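Local coordinates for protein Afp1 (Serratia entomophila, PDB 6RBN) that probably builds the inner tube of the anti-feeding prophage, a contractile injection system, and resembles the tail tube protein gp19 of phage T4, at residues 65-70 against 132-137; 110-115 against 142-147; 115-120 against 137-142. All blocks are in the same frame, centred on the assembly; numbering follows the deposited sequence.

Contact 1 (65-70 against 132-137); sequences TLSKGV and IAVQQI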
loop_
_atom_site.group_PDB
_atom_site.type_symbol
_atom_site.label_atom_id
_atom_site.label_comp_id
_atom_site.label_asym_id
_atom_site.label_seq_id
_atom_site.Cartn_x
_atom_site.Cartn_y
_atom_site.Cartn_z
ATOM N N THR A 65 -40.670 22.592 14.958
ATOM C CA THR A 65 -39.329 22.886 15.441
ATOM C C THR A 65 -38.561 23.642 14.372
ATOM O O THR A 65 -38.379 23.136 13.262
ATOM C CB THR A 65 -38.596 21.597 15.809
ATOM O OG1 THR A 65 -39.240 20.976 16.928
ATOM C CG2 THR A 65 -37.147 21.882 16.131
ATOM N N LEU A 66 -38.114 24.847 14.706
ATOM C CA LEU A 66 -37.239 25.643 13.859
ATOM C C LEU A 66 -35.921 25.849 14.588
ATOM O O LEU A 66 -35.906 26.018 15.810
ATOM C CB LEU A 66 -37.863 26.999 13.530
ATOM C CG LEU A 66 -39.150 27.045 12.713
ATOM C CD1 LEU A 66 -39.655 28.467 12.624
ATOM C CD2 LEU A 66 -38.920 26.490 11.339
ATOM N N SER A 67 -34.815 25.831 13.854
ATOM C CA SER A 67 -33.517 26.040 14.479
ATOM C C SER A 67 -32.619 26.855 13.566
ATOM O O SER A 67 -32.521 26.567 12.371
ATOM C CB SER A 67 -32.846 24.711 14.829
ATOM O OG SER A 67 -32.489 24.004 13.664
ATOM N N LYS A 68 -31.967 27.867 14.133
ATOM C CA LYS A 68 -31.033 28.707 13.403
ATOM C C LYS A 68 -29.849 29.024 14.301
ATOM O O LYS A 68 -29.833 28.683 15.485
ATOM C CB LYS A 68 -31.689 30.001 12.920
ATOM C CG LYS A 68 -32.085 30.937 14.035
ATOM C CD LYS A 68 -32.644 32.216 13.470
ATOM C CE LYS A 68 -31.531 33.013 12.824
ATOM N NZ LYS A 68 -31.978 34.340 12.349
ATOM N N GLY A 69 -28.857 29.700 13.733
ATOM C CA GLY A 69 -27.654 30.027 14.464
ATOM C C GLY A 69 -27.755 31.333 15.222
ATOM O O GLY A 69 -28.684 32.116 15.046
ATOM N N VAL A 70 -26.770 31.563 16.083
ATOM C CA VAL A 70 -26.694 32.783 16.878
ATOM C C VAL A 70 -25.775 33.764 16.163
ATOM O O VAL A 70 -24.622 33.440 15.862
ATOM C CB VAL A 70 -26.198 32.492 18.300
ATOM C CG1 VAL A 70 -26.019 33.776 19.076
ATOM C CG2 VAL A 70 -27.167 31.586 19.012
ATOM N N ILE A 132 -21.352 25.684 15.682
ATOM C CA ILE A 132 -22.034 26.968 15.743
ATOM C C ILE A 132 -23.041 26.954 16.885
ATOM O O ILE A 132 -23.699 25.946 17.152
ATOM C CB ILE A 132 -22.691 27.286 14.376
ATOM C CG1 ILE A 132 -21.619 27.678 13.376
ATOM C CG2 ILE A 132 -23.745 28.386 14.437
ATOM C CD1 ILE A 132 -20.864 28.893 13.825
ATOM N N ALA A 133 -23.119 28.072 17.607
ATOM C CA ALA A 133 -24.184 28.316 18.570
ATOM C C ALA A 133 -25.516 28.311 17.835
ATOM O O ALA A 133 -25.808 29.228 17.064
ATOM C CB ALA A 133 -23.948 29.642 19.287
ATOM N N VAL A 134 -26.322 27.280 18.070
ATOM C CA VAL A 134 -27.581 27.076 17.365
ATOM C C VAL A 134 -28.716 27.093 18.374
ATOM O O VAL A 134 -28.802 26.211 19.236
ATOM C CB VAL A 134 -27.589 25.762 16.567
ATOM C CG1 VAL A 134 -28.967 25.494 16.004
ATOM C CG2 VAL A 134 -26.582 25.821 15.444
ATOM N N GLN A 135 -29.584 28.090 18.263
ATOM C CA GLN A 135 -30.827 28.109 19.010
ATOM C C GLN A 135 -31.859 27.230 18.324
ATOM O O GLN A 135 -31.831 27.044 17.109
ATOM C CB GLN A 135 -31.359 29.529 19.126
ATOM C CG GLN A 135 -30.555 30.407 20.039
ATOM C CD GLN A 135 -31.028 31.832 20.010
ATOM O OE1 GLN A 135 -31.877 32.198 19.200
ATOM N NE2 GLN A 135 -30.492 32.654 20.903
ATOM N N GLN A 136 -32.783 26.698 19.115
ATOM C CA GLN A 136 -33.791 25.761 18.632
ATOM C C GLN A 136 -35.121 26.110 19.285
ATOM O O GLN A 136 -35.307 25.884 20.483
ATOM C CB GLN A 136 -33.359 24.325 18.923
ATOM C CG GLN A 136 -34.306 23.222 18.498
ATOM C CD GLN A 136 -35.156 22.722 19.652
ATOM O OE1 GLN A 136 -34.750 22.798 20.808
ATOM N NE2 GLN A 136 -36.319 22.183 19.343
ATOM N N ILE A 137 -36.036 26.668 18.498
ATOM C CA ILE A 137 -37.321 27.161 18.980
ATOM C C ILE A 137 -38.414 26.180 18.577
ATOM O O ILE A 137 -38.388 25.618 17.475
ATOM C CB ILE A 137 -37.588 28.594 18.457
ATOM C CG1 ILE A 137 -38.869 29.190 19.039
ATOM C CG2 ILE A 137 -37.584 28.679 16.938
ATOM C CD1 ILE A 137 -38.973 30.677 18.846
#

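Contact 2 (110-115 against 142-147); sequences WNVSNA and DRVTIQ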
loop_
_atom_site.group_PDB
_atom_site.type_symbol
_atom_site.label_atom_id
_atom_site.label_comp_id
_atom_site.label_asym_id
_atom_site.label_seq_id
_atom_site.Cartn_x
_atom_site.Cartn_y
_atom_site.Cartn_z
ATOM N N TRP A 110 -45.558 25.020 2.648
ATOM C CA TRP A 110 -46.328 24.581 3.806
ATOM C C TRP A 110 -46.741 25.806 4.603
ATOM O O TRP A 110 -45.888 26.594 5.014
ATOM C CB TRP A 110 -45.501 23.638 4.679
ATOM C CG TRP A 110 -45.392 22.246 4.175
ATOM C CD1 TRP A 110 -46.105 21.173 4.598
ATOM C CD2 TRP A 110 -44.544 21.775 3.125
ATOM N NE1 TRP A 110 -45.746 20.055 3.894
ATOM C CE2 TRP A 110 -44.787 20.399 2.980
ATOM C CE3 TRP A 110 -43.595 22.379 2.299
ATOM C CZ2 TRP A 110 -44.121 19.621 2.043
ATOM C CZ3 TRP A 110 -42.937 21.607 1.373
ATOM C CH2 TRP A 110 -43.201 20.241 1.250
ATOM N N ASN A 111 -48.040 25.961 4.824
ATOM C CA ASN A 111 -48.573 27.102 5.550
ATOM C C ASN A 111 -48.931 26.704 6.973
ATOM O O ASN A 111 -49.458 25.616 7.212
ATOM C CB ASN A 111 -49.803 27.670 4.849
ATOM C CG ASN A 111 -49.490 28.197 3.478
ATOM O OD1 ASN A 111 -49.984 27.687 2.478
ATOM N ND2 ASN A 111 -48.657 29.222 3.419
ATOM N N VAL A 112 -48.639 27.597 7.914
ATOM C CA VAL A 112 -48.889 27.394 9.335
ATOM C C VAL A 112 -49.694 28.587 9.830
ATOM O O VAL A 112 -49.326 29.733 9.560
ATOM C CB VAL A 112 -47.570 27.252 10.112
ATOM C CG1 VAL A 112 -47.814 27.201 11.579
ATOM C CG2 VAL A 112 -46.816 26.019 9.659
ATOM N N SER A 113 -50.796 28.329 10.533
ATOM C CA SER A 113 -51.812 29.363 10.702
ATOM C C SER A 113 -51.506 30.322 11.851
ATOM O O SER A 113 -51.331 31.524 11.633
ATOM C CB SER A 113 -53.177 28.716 10.897
ATOM O OG SER A 113 -54.180 29.692 11.097
ATOM N N ASN A 114 -51.462 29.825 13.085
ATOM C CA ASN A 114 -51.255 30.691 14.253
ATOM C C ASN A 114 -50.189 30.054 15.134
ATOM O O ASN A 114 -50.503 29.271 16.032
ATOM C CB ASN A 114 -52.545 30.917 15.026
ATOM C CG ASN A 114 -53.495 31.845 14.317
ATOM O OD1 ASN A 114 -53.086 32.853 13.746
ATOM N ND2 ASN A 114 -54.778 31.520 14.360
ATOM N N ALA A 115 -48.937 30.411 14.892
ATOM C CA ALA A 115 -47.821 29.852 15.633
ATOM C C ALA A 115 -47.354 30.830 16.700
ATOM O O ALA A 115 -47.324 32.039 16.476
ATOM C CB ALA A 115 -46.668 29.504 14.695
ATOM N N ASP A 142 -52.094 25.531 15.070
ATOM C CA ASP A 142 -53.420 24.929 15.084
ATOM C C ASP A 142 -53.746 24.151 13.814
ATOM O O ASP A 142 -54.510 23.181 13.869
ATOM C CB ASP A 142 -54.469 26.005 15.347
ATOM C CG ASP A 142 -54.286 27.201 14.477
ATOM O OD1 ASP A 142 -53.272 27.231 13.759
ATOM O OD2 ASP A 142 -55.136 28.111 14.517
ATOM N N ARG A 143 -53.182 24.545 12.675
ATOM C CA ARG A 143 -53.327 23.737 11.473
ATOM C C ARG A 143 -52.118 23.935 10.573
ATOM O O ARG A 143 -51.398 24.928 10.671
ATOM C CB ARG A 143 -54.609 24.063 10.701
ATOM C CG ARG A 143 -54.607 25.411 10.046
ATOM C CD ARG A 143 -55.910 25.690 9.339
ATOM N NE ARG A 143 -55.872 26.978 8.655
ATOM C CZ ARG A 143 -56.200 28.134 9.223
ATOM N NH1 ARG A 143 -56.136 29.258 8.528
ATOM N NH2 ARG A 143 -56.607 28.164 10.484
ATOM N N VAL A 144 -51.903 22.951 9.701
ATOM C CA VAL A 144 -50.857 22.974 8.684
ATOM C C VAL A 144 -51.508 22.632 7.354
ATOM O O VAL A 144 -52.109 21.562 7.213
ATOM C CB VAL A 144 -49.720 21.982 8.992
ATOM C CG1 VAL A 144 -48.770 21.885 7.820
ATOM C CG2 VAL A 144 -48.961 22.403 10.228
ATOM N N THR A 145 -51.404 23.536 6.386
ATOM C CA THR A 145 -51.926 23.299 5.050
ATOM C C THR A 145 -50.792 23.339 4.036
ATOM O O THR A 145 -49.728 23.908 4.283
ATOM C CB THR A 145 -53.003 24.323 4.671
ATOM O OG1 THR A 145 -52.449 25.641 4.708
ATOM C CG2 THR A 145 -54.180 24.243 5.625
ATOM N N ILE A 146 -51.031 22.714 2.888
ATOM C CA ILE A 146 -50.046 22.593 1.820
ATOM C C ILE A 146 -50.653 23.172 0.555
ATOM O O ILE A 146 -51.664 22.658 0.060
ATOM C CB ILE A 146 -49.639 21.128 1.587
ATOM C CG1 ILE A 146 -49.050 20.513 2.852
ATOM C CG2 ILE A 146 -48.653 21.023 0.449
ATOM C CD1 ILE A 146 -48.873 19.026 2.773
ATOM N N GLN A 147 -50.052 24.232 0.025
ATOM C CA GLN A 147 -50.398 24.697 -1.309
ATOM C C GLN A 147 -49.262 24.364 -2.264
ATOM O O GLN A 147 -48.083 24.461 -1.909
ATOM C CB GLN A 147 -50.730 26.196 -1.345
ATOM C CG GLN A 147 -49.611 27.146 -1.039
ATOM C CD GLN A 147 -50.020 28.588 -1.191
ATOM O OE1 GLN A 147 -51.154 28.882 -1.551
ATOM N NE2 GLN A 147 -49.093 29.496 -0.938
#

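Contact 3 (115-120 against 137-142); sequences AFPTSL and ITLMAD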
loop_
_atom_site.group_PDB
_atom_site.type_symbol
_atom_site.label_atom_id
_atom_site.label_comp_id
_atom_site.label_asym_id
_atom_site.label_seq_id
_atom_site.Cartn_x
_atom_site.Cartn_y
_atom_site.Cartn_z
ATOM N N ALA A 115 -48.937 30.411 14.892
ATOM C CA ALA A 115 -47.821 29.852 15.633
ATOM C C ALA A 115 -47.354 30.830 16.700
ATOM O O ALA A 115 -47.324 32.039 16.476
ATOM C CB ALA A 115 -46.668 29.504 14.695
ATOM N N PHE A 116 -46.999 30.295 17.864
ATOM C CA PHE A 116 -46.440 31.085 18.948
ATOM C C PHE A 116 -45.393 30.232 19.647
ATOM O O PHE A 116 -45.526 29.005 19.676
ATOM C CB PHE A 116 -47.532 31.561 19.925
ATOM C CG PHE A 116 -48.236 30.461 20.672
ATOM C CD1 PHE A 116 -49.339 29.834 20.124
ATOM C CD2 PHE A 116 -47.836 30.107 21.949
ATOM C CE1 PHE A 116 -49.994 28.842 20.813
ATOM C CE2 PHE A 116 -48.487 29.116 22.635
ATOM C CZ PHE A 116 -49.568 28.488 22.068
ATOM N N PRO A 117 -44.341 30.836 20.196
ATOM C CA PRO A 117 -43.258 30.033 20.770
ATOM C C PRO A 117 -43.612 29.459 22.128
ATOM O O PRO A 117 -44.253 30.105 22.959
ATOM C CB PRO A 117 -42.105 31.034 20.884
ATOM C CG PRO A 117 -42.764 32.333 21.018
ATOM C CD PRO A 117 -43.993 32.268 20.178
ATOM N N THR A 118 -43.184 28.220 22.347
ATOM C CA THR A 118 -43.301 27.585 23.646
ATOM C C THR A 118 -41.961 27.271 24.286
ATOM O O THR A 118 -41.917 27.058 25.500
ATOM C CB THR A 118 -44.121 26.290 23.549
ATOM O OG1 THR A 118 -43.461 25.370 22.676
ATOM C CG2 THR A 118 -45.504 26.572 23.012
ATOM N N SER A 119 -40.873 27.246 23.521
ATOM C CA SER A 119 -39.561 26.988 24.091
ATOM C C SER A 119 -38.497 27.622 23.211
ATOM O O SER A 119 -38.710 27.855 22.023
ATOM C CB SER A 119 -39.295 25.489 24.242
ATOM O OG SER A 119 -39.118 24.877 22.985
ATOM N N LEU A 120 -37.347 27.899 23.818
ATOM C CA LEU A 120 -36.186 28.424 23.099
ATOM C C LEU A 120 -34.946 27.896 23.801
ATOM O O LEU A 120 -34.586 28.394 24.868
ATOM C CB LEU A 120 -36.184 29.946 23.071
ATOM C CG LEU A 120 -35.017 30.612 22.342
ATOM C CD1 LEU A 120 -35.031 30.265 20.869
ATOM C CD2 LEU A 120 -35.059 32.105 22.531
ATOM N N ILE A 137 -36.036 26.668 18.498
ATOM C CA ILE A 137 -37.321 27.161 18.980
ATOM C C ILE A 137 -38.414 26.180 18.577
ATOM O O ILE A 137 -38.388 25.618 17.475
ATOM C CB ILE A 137 -37.588 28.594 18.457
ATOM C CG1 ILE A 137 -38.869 29.190 19.039
ATOM C CG2 ILE A 137 -37.584 28.679 16.938
ATOM C CD1 ILE A 137 -38.973 30.677 18.846
ATOM N N THR A 138 -39.342 25.920 19.493
ATOM C CA THR A 138 -40.508 25.106 19.198
ATOM C C THR A 138 -41.752 25.979 19.217
ATOM O O THR A 138 -41.869 26.905 20.020
ATOM C CB THR A 138 -40.695 23.956 20.182
ATOM O OG1 THR A 138 -40.901 24.480 21.496
ATOM C CG2 THR A 138 -39.485 23.058 20.189
ATOM N N LEU A 139 -42.679 25.664 18.326
ATOM C CA LEU A 139 -43.856 26.479 18.100
ATOM C C LEU A 139 -45.098 25.625 18.276
ATOM O O LEU A 139 -45.098 24.430 17.974
ATOM C CB LEU A 139 -43.839 27.081 16.700
ATOM C CG LEU A 139 -42.656 27.978 16.343
ATOM C CD1 LEU A 139 -42.716 28.314 14.880
ATOM C CD2 LEU A 139 -42.659 29.235 17.159
ATOM N N MET A 140 -46.156 26.247 18.778
ATOM C CA MET A 140 -47.464 25.622 18.888
ATOM C C MET A 140 -48.395 26.274 17.881
ATOM O O MET A 140 -48.553 27.497 17.880
ATOM C CB MET A 140 -48.024 25.768 20.300
ATOM C CG MET A 140 -49.388 25.132 20.507
ATOM S SD MET A 140 -49.388 23.336 20.458
ATOM C CE MET A 140 -48.663 22.980 22.053
ATOM N N ALA A 141 -49.004 25.463 17.026
ATOM C CA ALA A 141 -49.893 25.988 16.001
ATOM C C ALA A 141 -51.241 25.297 16.063
ATOM O O ALA A 141 -51.510 24.545 17.002
ATOM C CB ALA A 141 -49.273 25.816 14.622
ATOM N N ASP A 142 -52.094 25.531 15.070
ATOM C CA ASP A 142 -53.420 24.929 15.084
ATOM C C ASP A 142 -53.746 24.151 13.814
ATOM O O ASP A 142 -54.510 23.181 13.869
ATOM C CB ASP A 142 -54.469 26.005 15.347
ATOM C CG ASP A 142 -54.286 27.201 14.477
ATOM O OD1 ASP A 142 -53.272 27.231 13.759
ATOM O OD2 ASP A 142 -55.136 28.111 14.517
#

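Contact 1 (65-70 against 132-137)
Val-70 and Gln-135 meet just past the end of strand 63-69, where the backbone pairing still holds. The backbone N of Val-70 reaches across to Ala-133 O (2.7 Å), and the valine then lays its CG2 branch beside Gln-135 CG, 3.7 Å away, the two side chains crossing at about a right angle. The valine torsion (chi1 175°) sets CG2 next to its own backbone N, so that the methyl lies on the side where the partner strand runs. Gln-135 suits this place because its chain has two characters: the extended methylene part lies against the valine, while the amide travels past it and gives NE2 to Asn-75 OD1. Val-70 CB also packs on Ala-133 CB at 3.8 Å.

At the other end Ile-137 pairs with Leu-66 through two backbone bonds, Leu-66 N to Ile-137 O (2.9 Å) and Ile-137 N to Leu-66 O (2.8 Å). The isoleucine sends its CG2 branch to Leu-66 CB, 3.8 Å away, whereas CG1 lies anti to the backbone N (chi1 -175°) and carries the longer arm away from the leucine. Across from Thr-65, the bent chain of Gln-136 brings NE2 against Thr-65 CG2 (3.3 Å), while its OE1 is bonded to Thr-121 OG1.

Strand 32-34 lies next to strand 63-69, and strand 109-121 next to strand 134-140, so this ladder is an interior seam of the curled antiparallel sheet. Val-70 and Ala-133 also make backbone hydrogen bonds to a neighbouring subunit.

Contact 2 (110-115 against 142-147)
Asn-111 and Thr-145 form the hydrogen-bonded pair of this antiparallel ladder, with Asn-111 N bonded to Thr-145 O (2.7 Å) and Thr-145 N to Asn-111 O (3.0 Å). As strand 109-121 turns a corner, a side chain takes over from the backbone: Asp-142 OD1 accepts Asn-114 N at 3.2 Å on its syn side, 29° out of the carboxylate plane.

The apolar contacts lie on the face of Trp-110, Val-112, Val-144 and Ile-146. Trp-110 and Ile-146 run side by side in the same direction, with Ile-146 CG1 3.5 Å from Trp-110 CD1, while Val-144 CG1 approaches the edge of the indole. Val-112 CG2 and Val-144 CG2 add a looser touch at 4.2 Å.

Near the corner the small Ser-113 lets a large flat group lie over it. Its CB sits 3.4 Å above the centre of the Arg-143 guanidinium plane, and the extended arginine chain carries that group back across the serine.

On the polar face, Gln-147 bonds through its amide to Lys-284 and Gln-281 of the Afp2 chain, and Asn-111 and Arg-143 pack on that chain too. The chemistry therefore implies a two-sided ladder, one side oily and the other a polar surface for Afp2, presumably the sheath protein.

Contact 3 (115-120 against 137-142)
Thr-118 N donates to Thr-138 O over 3.0 Å in an almost straight bond (173° at the hydrogen), and the same two threonines meet again through their side chains, Thr-118 OG1 lying 3.0 Å from Thr-138 OG1 in a hydrogen bond that either hydroxyl could donate. Both bonds belong to a beta bulge in the antiparallel sheet of a phage-barrel fold: between Pro-117 and Ser-119 the register slips by one residue, and Thr-118 is the extra one. Proline suits the position just before it, since Pro-117 is in a non-hydrogen-bonded pair with Leu-139 and has no N-H to offer. Beyond the bulge the ladder resumes as Thr-138 N bonds to Ser-119 O (3.2 Å), the donor standing well above the carbonyl plane. Ser-119 OG is also modelled beside Thr-138 OG1, but at a separation too short to be trusted.

One face of the ladder is wholly apolar. Pro-117 CB touches Ile-137 CD1 at 3.8 Å, Leu-120 CD1 reaches Ile-137 CB at 3.9 Å, and Leu-139 spreads its two methyls between Ala-115 and Pro-117. Trp-80 and Ile-81 of helix 78-81 cover this face, in keeping with the aliphatic side chains gathered there. Ser-119 and Leu-120 also pair in an antiparallel ladder with a strand of a neighbouring subunit, so the sheet runs on across the interface.

On the opposite face Phe-116 and Met-140 point the same way, joined by two backbone bonds, Met-140 N to Phe-116 O and Phe-116 N to Met-140 O. The phenylalanine torsion (chi1 65°) swings its ring toward the methionine, and Met-140 CB comes to rest over the ring face in a CH-pi contact, 4.0 Å from the centroid and 27° off the normal.

How the contacts relate
The three contacts lie along one curled, branched antiparallel sheet, with a corner at Ser-113 and Asn-114 between contacts 2 and 3. Strand 134-140 carries contacts 1 and 3 on its two edges, with Ile-137 in both; their centres are 13 Å apart, and Leu-66 CD1 touches Leu-139 CD1 at 3.8 Å. Strand 109-121 in turn serves contacts 2 and 3, also 13 Å apart, where Val-112 CG1 packs on Ala-141 CB at 3.6 Å. Contacts 1 and 2 do not touch: centres 21 Å, nearest atoms about 7 Å apart, with contact 3 bridging them. All three reach the same neighbouring subunit, contact 2 only through Asp-142, and contact 2 also presents its polar face to Afp2.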